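Long-range contacts in malic enzyme (Entamoeba histolytica, PDB 3NV9), which probably catalyses the oxidative decarboxylation of malate to pyruvate with NAD or NADP as electron acceptor, as malic enzymes do: residues D149-F154 / Y176-V181; A164-D169 / P189-D194; E37-F42 / V466-E471; N358-F363 / G406-P411. All coordinates share one frame; numbering follows the deposited sequence.

Overall arrangement
Contacts 1 and 2 belong to one layered unit. Their centres are about 11 Å apart, and Leu179 of helix 174-185 packs on Leu167, Val190, Trp191 and His192. Contact 2 leads on to contact 4, about 17 Å away between centres, where Asp193 and Trp191 touch Asn359 and Phe363. Contact 3 is remote, about 38 Å from contact 1 between centres, and ties an N-terminal helix to the C-terminal region. Contacts 1, 3 and 4 reach the second subunit. Glycerol molecules sit by Lys177 in contact 1 and Asp169 in contact 2. The sodium ion lies about 9 Å from the side chain of Thr407 in contact 4, at a site formed by Thr348, Arg350 and Pro354.

Contact 1: residues D149-F154 / Y176-V181; sequences DAVIEF and YKILDV
Lys177 NZ reaches Asp149 OD1 at 2.9 Å in a salt bridge whose hydrogen bond is weak. The same nitrogen also bonds a glycerol molecule. The lysine chain is extended, with CG anti to the backbone N (chi1 175°), which carries the ammonium group across to the neighbouring helix. Both partners lie at the exposed border of the contact. The buried part is aliphatic. Ile178 turns its CD1 end into Val151, with CD1 at 3.5 Å from Val151 CB. Its CG2 branch meets Val151 CG1 at 3.7 Å, and the two side chains cross at about a right angle. Ile152 CG1 sits over the backbone at Ile178, 3.9 Å from Ile178 CA. Its CD1 methyl meets Val181 CG2 at 3.9 Å, and Ile152 CG2 meets Val181 CG1 at 4.0 Å, so both Ile152 methyls lean on one valine. The axes of the two short segments approach to 9.1 Å and make 29°, roughly parallel. Phe154 stacks on Phe154 of the second subunit. This is helix-helix packing beside the parallel sheet. Helix 148-158 precedes strand 164-167 in the chain, and helix 174-185, the beta-alpha-beta crossover, packs through Leu179 on strands 164-167 and 190-192.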
loop_
_atom_site.group_PDB
_atom_site.type_symbol
_atom_site.label_atom_id
_atom_site.label_comp_id
_atom_site.label_asym_id
_atom_site.label_seq_id
_atom_site.Cartn_x
_atom_site.Cartn_y
_atom_site.Cartn_z
ATOM N N ASP A 149 13.595 -9.747 15.459
ATOM C CA ASP A 149 14.513 -8.695 15.065
ATOM C C ASP A 149 14.371 -8.354 13.587
ATOM O O ASP A 149 14.644 -7.227 13.178
ATOM C CB ASP A 149 15.992 -9.088 15.386
ATOM C CG ASP A 149 16.209 -9.484 16.867
ATOM O OD1 ASP A 149 15.576 -8.907 17.797
ATOM O OD2 ASP A 149 17.048 -10.403 17.093
ATOM N N ALA A 150 13.970 -9.341 12.785
ATOM C CA ALA A 150 13.694 -9.103 11.375
ATOM C C ALA A 150 12.448 -8.176 11.237
ATOM O O ALA A 150 12.440 -7.226 10.448
ATOM C CB ALA A 150 13.489 -10.426 10.632
ATOM N N VAL A 151 11.429 -8.444 12.044
ATOM C CA VAL A 151 10.212 -7.648 12.027
ATOM C C VAL A 151 10.576 -6.234 12.487
ATOM O O VAL A 151 10.241 -5.270 11.810
ATOM C CB VAL A 151 9.028 -8.310 12.826
ATOM C CG1 VAL A 151 7.730 -7.512 12.669
ATOM C CG2 VAL A 151 8.761 -9.755 12.335
ATOM N N ILE A 152 11.379 -6.129 13.551
ATOM C CA ILE A 152 11.801 -4.801 14.072
ATOM C C ILE A 152 12.531 -3.979 13.030
ATOM O O ILE A 152 12.220 -2.792 12.805
ATOM C CB ILE A 152 12.647 -4.930 15.364
ATOM C CG1 ILE A 152 11.728 -5.400 16.490
ATOM C CG2 ILE A 152 13.222 -3.626 15.734
ATOM C CD1 ILE A 152 12.428 -5.958 17.756
ATOM N N GLU A 153 13.499 -4.625 12.382
ATOM C CA GLU A 153 14.324 -3.958 11.366
ATOM C C GLU A 153 13.442 -3.500 10.209
ATOM O O GLU A 153 13.588 -2.363 9.706
ATOM C CB GLU A 153 15.474 -4.882 10.854
ATOM C CG GLU A 153 16.293 -4.238 9.722
ATOM C CD GLU A 153 17.489 -5.107 9.257
ATOM O OE1 GLU A 153 17.679 -6.236 9.743
ATOM O OE2 GLU A 153 18.237 -4.645 8.393
ATOM N N PHE A 154 12.541 -4.407 9.793
ATOM C CA PHE A 154 11.648 -4.190 8.643
ATOM C C PHE A 154 10.783 -2.937 8.846
ATOM O O PHE A 154 10.737 -2.042 8.013
ATOM C CB PHE A 154 10.760 -5.436 8.373
ATOM C CG PHE A 154 9.830 -5.253 7.220
ATOM C CD1 PHE A 154 10.188 -5.680 5.963
ATOM C CD2 PHE A 154 8.587 -4.611 7.395
ATOM C CE1 PHE A 154 9.336 -5.478 4.865
ATOM C CE2 PHE A 154 7.704 -4.402 6.301
ATOM C CZ PHE A 154 8.085 -4.819 5.036
ATOM N N TYR A 176 5.471 -9.297 21.566
ATOM C CA TYR A 176 5.851 -8.346 22.643
ATOM C C TYR A 176 7.133 -7.582 22.346
ATOM O O TYR A 176 7.194 -6.322 22.400
ATOM C CB TYR A 176 5.948 -9.060 23.991
ATOM C CG TYR A 176 4.658 -9.700 24.457
ATOM C CD1 TYR A 176 3.490 -8.910 24.694
ATOM C CD2 TYR A 176 4.587 -11.058 24.703
ATOM C CE1 TYR A 176 2.316 -9.486 25.154
ATOM C CE2 TYR A 176 3.404 -11.648 25.122
ATOM C CZ TYR A 176 2.267 -10.841 25.357
ATOM O OH TYR A 176 1.114 -11.423 25.839
ATOM N N LYS A 177 8.161 -8.339 21.977
ATOM C CA LYS A 177 9.453 -7.759 21.698
ATOM C C LYS A 177 9.328 -6.737 20.579
ATOM O O LYS A 177 9.835 -5.599 20.686
ATOM C CB LYS A 177 10.481 -8.881 21.374
ATOM C CG LYS A 177 11.805 -8.330 20.959
ATOM C CD LYS A 177 12.920 -9.402 20.846
ATOM C CE LYS A 177 14.292 -8.760 20.531
ATOM N NZ LYS A 177 15.425 -9.745 20.584
ATOM N N ILE A 178 8.650 -7.138 19.504
ATOM C CA ILE A 178 8.444 -6.288 18.341
ATOM C C ILE A 178 7.682 -5.028 18.726
ATOM O O ILE A 178 8.113 -3.931 18.424
ATOM C CB ILE A 178 7.707 -7.055 17.212
ATOM C CG1 ILE A 178 8.567 -8.235 16.712
ATOM C CG2 ILE A 178 7.394 -6.131 16.056
ATOM C CD1 ILE A 178 7.745 -9.360 15.963
ATOM N N LEU A 179 6.565 -5.171 19.417
ATOM C CA LEU A 179 5.768 -3.988 19.748
ATOM C C LEU A 179 6.568 -3.064 20.680
ATOM O O LEU A 179 6.756 -1.866 20.395
ATOM C CB LEU A 179 4.415 -4.394 20.366
ATOM C CG LEU A 179 3.633 -3.189 20.974
ATOM C CD1 LEU A 179 3.241 -2.173 19.902
ATOM C CD2 LEU A 179 2.456 -3.581 21.816
ATOM N N ASP A 180 7.071 -3.641 21.764
ATOM C CA ASP A 180 7.710 -2.894 22.855
ATOM C C ASP A 180 8.890 -2.076 22.361
ATOM O O ASP A 180 9.014 -0.908 22.729
ATOM C CB ASP A 180 8.136 -3.859 23.983
ATOM C CG ASP A 180 6.964 -4.577 24.600
ATOM O OD1 ASP A 180 5.836 -4.100 24.401
ATOM O OD2 ASP A 180 7.130 -5.616 25.279
ATOM N N VAL A 181 9.731 -2.673 21.498
ATOM C CA VAL A 181 10.869 -1.938 20.886
ATOM C C VAL A 181 10.397 -0.910 19.900
ATOM O O VAL A 181 10.773 0.265 19.997
ATOM C CB VAL A 181 11.830 -2.876 20.120
ATOM C CG1 VAL A 181 12.875 -2.080 19.380
ATOM C CG2 VAL A 181 12.492 -3.849 21.063
#

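Contact 2: residues A164-D169 / P189-D194; sequences AINLED and PVWHDD
Val190 sets its two methyls against two neighbours on strand 164-167. CG2 rests 3.9 Å from Ile165 CB, and the two side chains lie side by side. CG1 turns the other way and meets Leu167 CD1 at 3.7 Å. Leu167 is folded over the Trp191 carbonyl, with its CG 3.3 Å from Trp191 O. Leu179 and Leu182 of helix 174-185 fill in over this face. At the start of the pair, Ala164 CB rests on Pro189 CG at 3.7 Å. Helix 174-185 is the crossover of a beta-alpha-beta unit, and strands 164-167 and 190-192 are its parallel pair. Backbone bonds from Ile165 N to Pro189 O and from Leu167 N to Trp191 O join them. On the other face Asn166 lies alongside Trp191, and Leu367 of helix 363-372 packs on both. Asp193 CA lies above one face of the Trp191 ring, toward its rim, and Ile165 O is at the ring edge. At the end of the strand pair, Leu167 O accepts Asp193 N at 3.0 Å and, weakly, His192 ND1. Asp169 N donates to Asp194 OD2 at 2.9 Å. A water lies between two carboxylates, 2.6 Å from Glu168 OE2 and 2.8 Å from Asp194 OD1.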
loop_
_atom_site.group_PDB
_atom_site.type_symbol
_atom_site.label_atom_id
_atom_site.label_comp_id
_atom_site.label_asym_id
_atom_site.label_seq_id
_atom_site.Cartn_x
_atom_site.Cartn_y
_atom_site.Cartn_z
ATOM N N ALA A 164 0.972 5.522 10.621
ATOM C CA ALA A 164 1.032 4.609 11.754
ATOM C C ALA A 164 1.285 3.177 11.318
ATOM O O ALA A 164 1.126 2.853 10.137
ATOM C CB ALA A 164 -0.250 4.664 12.554
ATOM N N ILE A 165 1.630 2.311 12.277
ATOM C CA ILE A 165 1.751 0.922 11.973
ATOM C C ILE A 165 0.791 0.105 12.799
ATOM O O ILE A 165 0.718 0.262 14.016
ATOM C CB ILE A 165 3.183 0.323 12.257
ATOM C CG1 ILE A 165 4.255 1.005 11.425
ATOM C CG2 ILE A 165 3.135 -1.222 12.121
ATOM C CD1 ILE A 165 4.046 0.904 9.978
ATOM N N ASN A 166 0.086 -0.797 12.121
ATOM C CA ASN A 166 -0.898 -1.622 12.776
ATOM C C ASN A 166 -0.451 -3.070 12.688
ATOM O O ASN A 166 -0.768 -3.787 11.724
ATOM C CB ASN A 166 -2.272 -1.336 12.122
ATOM C CG ASN A 166 -3.358 -2.293 12.570
ATOM O OD1 ASN A 166 -3.629 -3.279 11.864
ATOM N ND2 ASN A 166 -4.000 -2.015 13.719
ATOM N N LEU A 167 0.312 -3.500 13.687
ATOM C CA LEU A 167 0.770 -4.906 13.770
ATOM C C LEU A 167 -0.429 -5.823 13.953
ATOM O O LEU A 167 -1.328 -5.525 14.730
ATOM C CB LEU A 167 1.766 -5.114 14.939
ATOM C CG LEU A 167 3.006 -4.181 15.017
ATOM C CD1 LEU A 167 3.623 -4.169 16.407
ATOM C CD2 LEU A 167 4.070 -4.586 13.958
ATOM N N GLU A 168 -0.439 -6.940 13.244
ATOM C CA GLU A 168 -1.467 -7.951 13.424
ATOM C C GLU A 168 -0.854 -9.372 13.437
ATOM O O GLU A 168 0.088 -9.635 12.672
ATOM C CB GLU A 168 -2.436 -7.892 12.223
ATOM C CG GLU A 168 -3.255 -6.604 12.047
ATOM C CD GLU A 168 -4.446 -6.539 12.982
ATOM O OE1 GLU A 168 -5.147 -5.511 12.909
ATOM O OE2 GLU A 168 -4.690 -7.509 13.777
ATOM N N ASP A 169 -1.464 -10.273 14.222
ATOM C CA ASP A 169 -1.389 -11.722 13.983
ATOM C C ASP A 169 0.087 -12.215 13.943
ATOM O O ASP A 169 0.531 -12.919 13.021
ATOM C CB ASP A 169 -2.156 -12.071 12.699
ATOM C CG ASP A 169 -3.676 -11.890 12.828
ATOM O OD1 ASP A 169 -4.146 -11.356 13.845
ATOM O OD2 ASP A 169 -4.430 -12.274 11.894
ATOM N N PRO A 189 3.324 6.273 15.584
ATOM C CA PRO A 189 2.739 5.303 16.492
ATOM C C PRO A 189 2.705 3.867 15.940
ATOM O O PRO A 189 2.256 3.644 14.800
ATOM C CB PRO A 189 1.282 5.806 16.659
ATOM C CG PRO A 189 1.016 6.554 15.433
ATOM C CD PRO A 189 2.337 7.269 15.149
ATOM N N VAL A 190 3.156 2.928 16.786
ATOM C CA VAL A 190 3.121 1.504 16.519
ATOM C C VAL A 190 2.370 0.791 17.630
ATOM O O VAL A 190 2.632 1.015 18.817
ATOM C CB VAL A 190 4.571 0.903 16.413
ATOM C CG1 VAL A 190 4.549 -0.632 16.141
ATOM C CG2 VAL A 190 5.288 1.610 15.327
ATOM N N TRP A 191 1.440 -0.065 17.253
ATOM C CA TRP A 191 0.651 -0.775 18.242
ATOM C C TRP A 191 0.351 -2.141 17.648
ATOM O O TRP A 191 0.624 -2.373 16.485
ATOM C CB TRP A 191 -0.607 0.035 18.615
ATOM C CG TRP A 191 -1.794 -0.188 17.754
ATOM C CD1 TRP A 191 -1.812 -0.266 16.393
ATOM C CD2 TRP A 191 -3.171 -0.339 18.187
ATOM N NE1 TRP A 191 -3.114 -0.464 15.951
ATOM C CE2 TRP A 191 -3.954 -0.535 17.036
ATOM C CE3 TRP A 191 -3.810 -0.346 19.442
ATOM C CZ2 TRP A 191 -5.347 -0.722 17.101
ATOM C CZ3 TRP A 191 -5.200 -0.520 19.505
ATOM C CH2 TRP A 191 -5.940 -0.709 18.347
ATOM N N HIS A 192 -0.197 -3.035 18.447
ATOM C CA HIS A 192 -0.472 -4.385 18.020
ATOM C C HIS A 192 -1.998 -4.597 18.270
ATOM O O HIS A 192 -2.471 -4.601 19.399
ATOM C CB HIS A 192 0.508 -5.355 18.744
ATOM C CG HIS A 192 0.243 -6.823 18.521
ATOM N ND1 HIS A 192 -0.457 -7.318 17.445
ATOM C CD2 HIS A 192 0.642 -7.906 19.219
ATOM C CE1 HIS A 192 -0.529 -8.640 17.518
ATOM N NE2 HIS A 192 0.137 -9.021 18.588
ATOM N N ASP A 193 -2.768 -4.664 17.177
ATOM C CA ASP A 193 -4.222 -4.671 17.225
ATOM C C ASP A 193 -4.693 -5.790 18.149
ATOM O O ASP A 193 -5.555 -5.567 18.981
ATOM C CB ASP A 193 -4.760 -4.875 15.799
ATOM C CG ASP A 193 -6.267 -4.597 15.646
ATOM O OD1 ASP A 193 -6.890 -4.025 16.572
ATOM O OD2 ASP A 193 -6.824 -5.003 14.589
ATOM N N ASP A 194 -4.115 -6.987 18.022
ATOM C CA ASP A 194 -4.479 -8.097 18.938
ATOM C C ASP A 194 -4.217 -7.832 20.426
ATOM O O ASP A 194 -4.782 -8.519 21.262
ATOM C CB ASP A 194 -3.739 -9.358 18.555
ATOM C CG ASP A 194 -4.010 -9.740 17.174
ATOM O OD1 ASP A 194 -5.045 -10.405 16.938
ATOM O OD2 ASP A 194 -3.191 -9.357 16.320
HETATM O O HOH W 1 -6.431 -8.983 14.963
#

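Contact 3: residues E37-F42 / V466-E471; sequences EKVHKF and VDFPQE
Phe42 and Phe468 form a T-shaped pair. The edge of Phe468 points at the face of Phe42, with centroids 5.3 Å apart and planes at 72°. A chi1 of -168° swings the Phe42 ring out from the helix to the facing segment. A CH-pi contact adds to the pair. Pro469 CD stands over one face of the Phe42 ring, toward its rim, 3.9 Å from the centroid and 22° off the normal. The same CD also lies over a face of the Phe468 ring, again toward the rim. The proline CG is 3.6 Å from Phe42 CE1.

The remaining contacts are apolar. Val466 CG1 comes at the edge of the Phe42 ring, 4.0 Å from Phe42 CZ. Phe468 presses its CE1 corner into the helix surface, at 3.6 Å from Val39 CA and 3.8 Å from Phe42 CB. Lys38 CB lies at the edge of the same ring. No hydrogen bond links the two segments, though Val466 O bonds the hydroxyl of nearby Tyr43.

Trp60 of the second subunit meets Phe468 edge-to-face, and Lys41 makes a cation-pi contact with Phe85 of that subunit. The contact packs the run into helix 470-485, with Pro469 as its N-cap, on helix 21-43 at the subunit interface.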
loop_
_atom_site.group_PDB
_atom_site.type_symbol
_atom_site.label_atom_id
_atom_site.label_comp_id
_atom_site.label_asym_id
_atom_site.label_seq_id
_atom_site.Cartn_x
_atom_site.Cartn_y
_atom_site.Cartn_z
ATOM N N GLU A 37 -14.591 -17.743 -0.134
ATOM C CA GLU A 37 -13.844 -18.226 -1.301
ATOM C C GLU A 37 -14.331 -17.626 -2.636
ATOM O O GLU A 37 -13.541 -17.162 -3.443
ATOM C CB GLU A 37 -13.937 -19.761 -1.365
ATOM C CG GLU A 37 -13.228 -20.375 -2.545
ATOM C CD GLU A 37 -13.029 -21.895 -2.354
ATOM O OE1 GLU A 37 -12.460 -22.291 -1.323
ATOM O OE2 GLU A 37 -13.467 -22.707 -3.204
ATOM N N LYS A 38 -15.631 -17.725 -2.883
ATOM C CA LYS A 38 -16.294 -17.220 -4.101
ATOM C C LYS A 38 -16.114 -15.713 -4.244
ATOM O O LYS A 38 -15.648 -15.246 -5.261
ATOM C CB LYS A 38 -17.808 -17.540 -4.061
ATOM C CG LYS A 38 -18.158 -19.006 -4.048
ATOM C CD LYS A 38 -17.440 -19.826 -5.162
ATOM C CE LYS A 38 -17.951 -21.280 -5.139
ATOM N NZ LYS A 38 -17.084 -22.194 -5.990
ATOM N N VAL A 39 -16.457 -14.943 -3.219
ATOM C CA VAL A 39 -16.433 -13.485 -3.373
ATOM C C VAL A 39 -15.011 -12.927 -3.470
ATOM O O VAL A 39 -14.784 -11.926 -4.116
ATOM C CB VAL A 39 -17.257 -12.764 -2.230
ATOM C CG1 VAL A 39 -16.530 -12.846 -0.940
ATOM C CG2 VAL A 39 -17.444 -11.256 -2.549
ATOM N N HIS A 40 -14.032 -13.534 -2.816
ATOM C CA HIS A 40 -12.675 -12.989 -2.940
ATOM C C HIS A 40 -12.188 -13.239 -4.362
ATOM O O HIS A 40 -11.620 -12.400 -4.980
ATOM C CB HIS A 40 -11.689 -13.589 -1.927
ATOM C CG HIS A 40 -11.828 -13.067 -0.534
ATOM N ND1 HIS A 40 -12.822 -13.494 0.330
ATOM C CD2 HIS A 40 -11.060 -12.207 0.171
ATOM C CE1 HIS A 40 -12.684 -12.871 1.491
ATOM N NE2 HIS A 40 -11.611 -12.094 1.421
ATOM N N LYS A 41 -12.421 -14.424 -4.881
ATOM C CA LYS A 41 -12.035 -14.705 -6.259
ATOM C C LYS A 41 -12.836 -13.822 -7.241
ATOM O O LYS A 41 -12.261 -13.225 -8.153
ATOM C CB LYS A 41 -12.207 -16.201 -6.569
ATOM C CG LYS A 41 -11.907 -16.555 -8.003
ATOM C CD LYS A 41 -11.389 -18.002 -8.153
ATOM C CE LYS A 41 -10.988 -18.285 -9.653
ATOM N NZ LYS A 41 -10.206 -19.585 -9.793
ATOM N N PHE A 42 -14.136 -13.697 -7.044
ATOM C CA PHE A 42 -14.930 -12.813 -7.920
ATOM C C PHE A 42 -14.347 -11.382 -8.112
ATOM O O PHE A 42 -14.309 -10.889 -9.203
ATOM C CB PHE A 42 -16.374 -12.709 -7.402
ATOM C CG PHE A 42 -17.321 -12.061 -8.382
ATOM C CD1 PHE A 42 -17.808 -12.793 -9.501
ATOM C CD2 PHE A 42 -17.714 -10.729 -8.210
ATOM C CE1 PHE A 42 -18.671 -12.187 -10.439
ATOM C CE2 PHE A 42 -18.630 -10.110 -9.136
ATOM C CZ PHE A 42 -19.105 -10.849 -10.251
ATOM N N VAL A 466 -19.350 -4.317 -9.464
ATOM C CA VAL A 466 -20.431 -5.117 -10.032
ATOM C C VAL A 466 -21.200 -5.786 -8.879
ATOM O O VAL A 466 -20.559 -6.164 -7.878
ATOM C CB VAL A 466 -19.789 -6.238 -10.937
ATOM C CG1 VAL A 466 -20.767 -7.343 -11.281
ATOM C CG2 VAL A 466 -19.230 -5.653 -12.212
ATOM N N ASP A 467 -22.528 -5.971 -9.012
ATOM C CA ASP A 467 -23.287 -6.720 -8.001
ATOM C C ASP A 467 -22.826 -8.139 -8.054
ATOM O O ASP A 467 -22.478 -8.634 -9.127
ATOM C CB ASP A 467 -24.799 -6.716 -8.271
ATOM C CG ASP A 467 -25.399 -5.300 -8.313
ATOM O OD1 ASP A 467 -25.063 -4.455 -7.436
ATOM O OD2 ASP A 467 -26.248 -5.055 -9.199
ATOM N N PHE A 468 -22.810 -8.806 -6.899
ATOM C CA PHE A 468 -22.394 -10.192 -6.825
ATOM C C PHE A 468 -23.500 -11.096 -7.346
ATOM O O PHE A 468 -24.646 -10.866 -7.028
ATOM C CB PHE A 468 -22.092 -10.532 -5.408
ATOM C CG PHE A 468 -21.475 -11.879 -5.238
ATOM C CD1 PHE A 468 -20.116 -12.055 -5.434
ATOM C CD2 PHE A 468 -22.245 -12.959 -4.828
ATOM C CE1 PHE A 468 -19.531 -13.286 -5.279
ATOM C CE2 PHE A 468 -21.660 -14.226 -4.664
ATOM C CZ PHE A 468 -20.278 -14.375 -4.901
ATOM N N PRO A 469 -23.156 -12.144 -8.129
ATOM C CA PRO A 469 -24.247 -12.919 -8.758
ATOM C C PRO A 469 -25.140 -13.630 -7.738
ATOM O O PRO A 469 -24.635 -14.314 -6.850
ATOM C CB PRO A 469 -23.477 -13.929 -9.654
ATOM C CG PRO A 469 -22.140 -13.175 -9.956
ATOM C CD PRO A 469 -21.843 -12.623 -8.586
ATOM N N GLN A 470 -26.448 -13.418 -7.846
ATOM C CA GLN A 470 -27.424 -14.145 -7.064
ATOM C C GLN A 470 -27.233 -15.668 -7.188
ATOM O O GLN A 470 -27.340 -16.383 -6.190
ATOM C CB GLN A 470 -28.861 -13.772 -7.472
ATOM C CG GLN A 470 -29.870 -14.519 -6.625
ATOM C CD GLN A 470 -29.920 -13.972 -5.213
ATOM O OE1 GLN A 470 -29.920 -12.756 -5.017
ATOM N NE2 GLN A 470 -29.959 -14.872 -4.212
ATOM N N GLU A 471 -26.914 -16.155 -8.391
ATOM C CA GLU A 471 -26.717 -17.583 -8.623
ATOM C C GLU A 471 -25.614 -18.138 -7.672
ATOM O O GLU A 471 -25.637 -19.297 -7.242
ATOM C CB GLU A 471 -26.388 -17.809 -10.134
ATOM C CG GLU A 471 -26.081 -19.237 -10.608
ATOM C CD GLU A 471 -26.416 -19.522 -12.138
ATOM O OE1 GLU A 471 -25.659 -20.279 -12.816
ATOM O OE2 GLU A 471 -27.458 -19.033 -12.656
#

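Contact 4: residues N358-F363 / G406-P411; sequences NNSVGF and GTMDEP
Ser360 and Val361 carry the first segment's side of this contact, against Met408 and Gly406. Asn358 leads the segment: its OD1 accepts from Ser360 N at 3.2 Å in an Asx turn. The donor lies in the carbonyl plane, on a lone pair. Asn358 OD1 also bonds Tyr65 of the second subunit. At Asn359 O, Gly362 N closes the 3-10 turn and Phe363 N adds an alpha-type bond. Ser360 puts its OG between the backbone N and the carbonyl carbon (chi1 60°). There it lies 3.2 Å from Met408 SD, and OG donates weakly to Asn358 OD1. Val361 has a chi1 of 110°, away from any staggered position, and the place of its backbone N is uncertain. Its CG2 methyl is 4.1 Å from Met408 CG. The approach of CG2 to Gly406 O, 3.2 Å, is tight and should be read with caution. Gly362 is the N-cap of helix 363-372.

The facing loop is held by its own bonds. Residues 407-410 make a type I turn, Thr407 OG1 accepts from Asp409 N in an ST turn, and Thr407 N donates to Glu410 OE1. Phe61 of the second subunit packs on Met408. This is plain packing between two loops of the Rossmann-type NAD-binding domain, one before helix 363-372 and one between helices 380-396 and 413-428, with helix 114-128 beside Ser360.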
loop_
_atom_site.group_PDB
_atom_site.type_symbol
_atom_site.label_atom_id
_atom_site.label_comp_id
_atom_site.label_asym_id
_atom_site.label_seq_id
_atom_site.Cartn_x
_atom_site.Cartn_y
_atom_site.Cartn_z
ATOM N N ASN A 358 -15.103 -7.889 18.816
ATOM C CA ASN A 358 -14.018 -8.037 17.836
ATOM C C ASN A 358 -13.366 -6.648 17.677
ATOM O O ASN A 358 -14.105 -5.620 17.659
ATOM C CB ASN A 358 -14.592 -8.502 16.474
ATOM C CG ASN A 358 -13.512 -8.932 15.475
ATOM O OD1 ASN A 358 -12.728 -8.098 14.921
ATOM N ND2 ASN A 358 -13.446 -10.266 15.234
ATOM N N ASN A 359 -12.035 -6.600 17.553
ATOM C CA ASN A 359 -11.352 -5.327 17.382
ATOM C C ASN A 359 -11.822 -4.389 16.215
ATOM O O ASN A 359 -11.531 -3.209 16.255
ATOM C CB ASN A 359 -9.827 -5.488 17.384
ATOM C CG ASN A 359 -9.302 -6.493 16.334
ATOM O OD1 ASN A 359 -9.728 -6.483 15.198
ATOM N ND2 ASN A 359 -8.310 -7.337 16.732
ATOM N N SER A 360 -12.499 -4.939 15.195
ATOM C CA SER A 360 -12.989 -4.184 14.069
ATOM C C SER A 360 -13.917 -3.067 14.524
ATOM O O SER A 360 -14.167 -2.111 13.820
ATOM C CB SER A 360 -13.766 -5.106 13.110
ATOM O OG SER A 360 -14.894 -5.708 13.754
ATOM N N VAL A 361 -14.400 -3.197 15.733
ATOM C CA VAL A 361 -15.268 -2.219 16.330
ATOM C C VAL A 361 -14.521 -1.219 17.292
ATOM O O VAL A 361 -15.141 -0.365 17.955
ATOM C CB VAL A 361 -16.529 -3.020 16.828
ATOM C CG1 VAL A 361 -16.661 -3.130 18.258
ATOM C CG2 VAL A 361 -17.771 -2.608 16.065
ATOM N N GLY A 362 -13.186 -1.300 17.321
ATOM C CA GLY A 362 -12.338 -0.401 18.122
ATOM C C GLY A 362 -11.160 0.135 17.321
ATOM O O GLY A 362 -10.874 1.326 17.353
ATOM N N PHE A 363 -10.511 -0.695 16.513
ATOM C CA PHE A 363 -9.359 -0.140 15.735
ATOM C C PHE A 363 -9.611 1.073 14.764
ATOM O O PHE A 363 -8.756 1.983 14.667
ATOM C CB PHE A 363 -8.486 -1.250 15.114
ATOM C CG PHE A 363 -9.097 -1.971 13.914
ATOM C CD1 PHE A 363 -9.386 -3.320 13.984
ATOM C CD2 PHE A 363 -9.268 -1.319 12.692
ATOM C CE1 PHE A 363 -9.899 -4.005 12.897
ATOM C CE2 PHE A 363 -9.743 -1.998 11.576
ATOM C CZ PHE A 363 -10.093 -3.349 11.687
ATOM N N GLY A 406 -21.495 -1.892 20.290
ATOM C CA GLY A 406 -21.796 -1.363 18.957
ATOM C C GLY A 406 -21.276 -2.275 17.867
ATOM O O GLY A 406 -20.275 -3.008 18.057
ATOM N N THR A 407 -21.909 -2.191 16.711
ATOM C CA THR A 407 -21.645 -3.114 15.623
ATOM C C THR A 407 -20.978 -2.343 14.459
ATOM O O THR A 407 -20.946 -1.089 14.461
ATOM C CB THR A 407 -22.959 -3.831 15.141
ATOM O OG1 THR A 407 -23.611 -3.044 14.110
ATOM C CG2 THR A 407 -23.925 -4.084 16.330
ATOM N N MET A 408 -20.427 -3.108 13.524
ATOM C CA MET A 408 -19.768 -2.566 12.353
ATOM C C MET A 408 -20.738 -1.871 11.394
ATOM O O MET A 408 -20.320 -1.067 10.538
ATOM C CB MET A 408 -18.981 -3.640 11.582
ATOM C CG MET A 408 -17.886 -4.289 12.380
ATOM S SD MET A 408 -16.868 -5.257 11.247
ATOM C CE MET A 408 -17.855 -6.789 11.124
ATOM N N ASP A 409 -22.025 -2.133 11.572
ATOM C CA ASP A 409 -23.060 -1.399 10.847
ATOM C C ASP A 409 -23.422 0.024 11.393
ATOM O O ASP A 409 -24.340 0.658 10.889
ATOM C CB ASP A 409 -24.332 -2.232 10.887
ATOM C CG ASP A 409 -25.211 -1.971 9.687
ATOM O OD1 ASP A 409 -24.659 -1.678 8.593
ATOM O OD2 ASP A 409 -26.436 -1.999 9.851
ATOM N N GLU A 410 -22.739 0.465 12.453
ATOM C CA GLU A 410 -23.067 1.743 13.147
ATOM C C GLU A 410 -21.885 2.756 13.041
ATOM O O GLU A 410 -21.125 2.955 13.954
ATOM C CB GLU A 410 -23.480 1.507 14.592
ATOM C CG GLU A 410 -24.804 0.686 14.767
ATOM C CD GLU A 410 -25.112 0.377 16.267
ATOM O OE1 GLU A 410 -24.327 -0.362 16.916
ATOM O OE2 GLU A 410 -26.123 0.877 16.806
ATOM N N PRO A 411 -21.764 3.378 11.876
ATOM C CA PRO A 411 -20.639 4.195 11.525
ATOM C C PRO A 411 -20.422 5.379 12.452
ATOM O O PRO A 411 -19.304 5.898 12.491
ATOM C CB PRO A 411 -20.928 4.619 10.074
ATOM C CG PRO A 411 -22.411 4.573 9.916
ATOM C CD PRO A 411 -22.854 3.428 10.871
#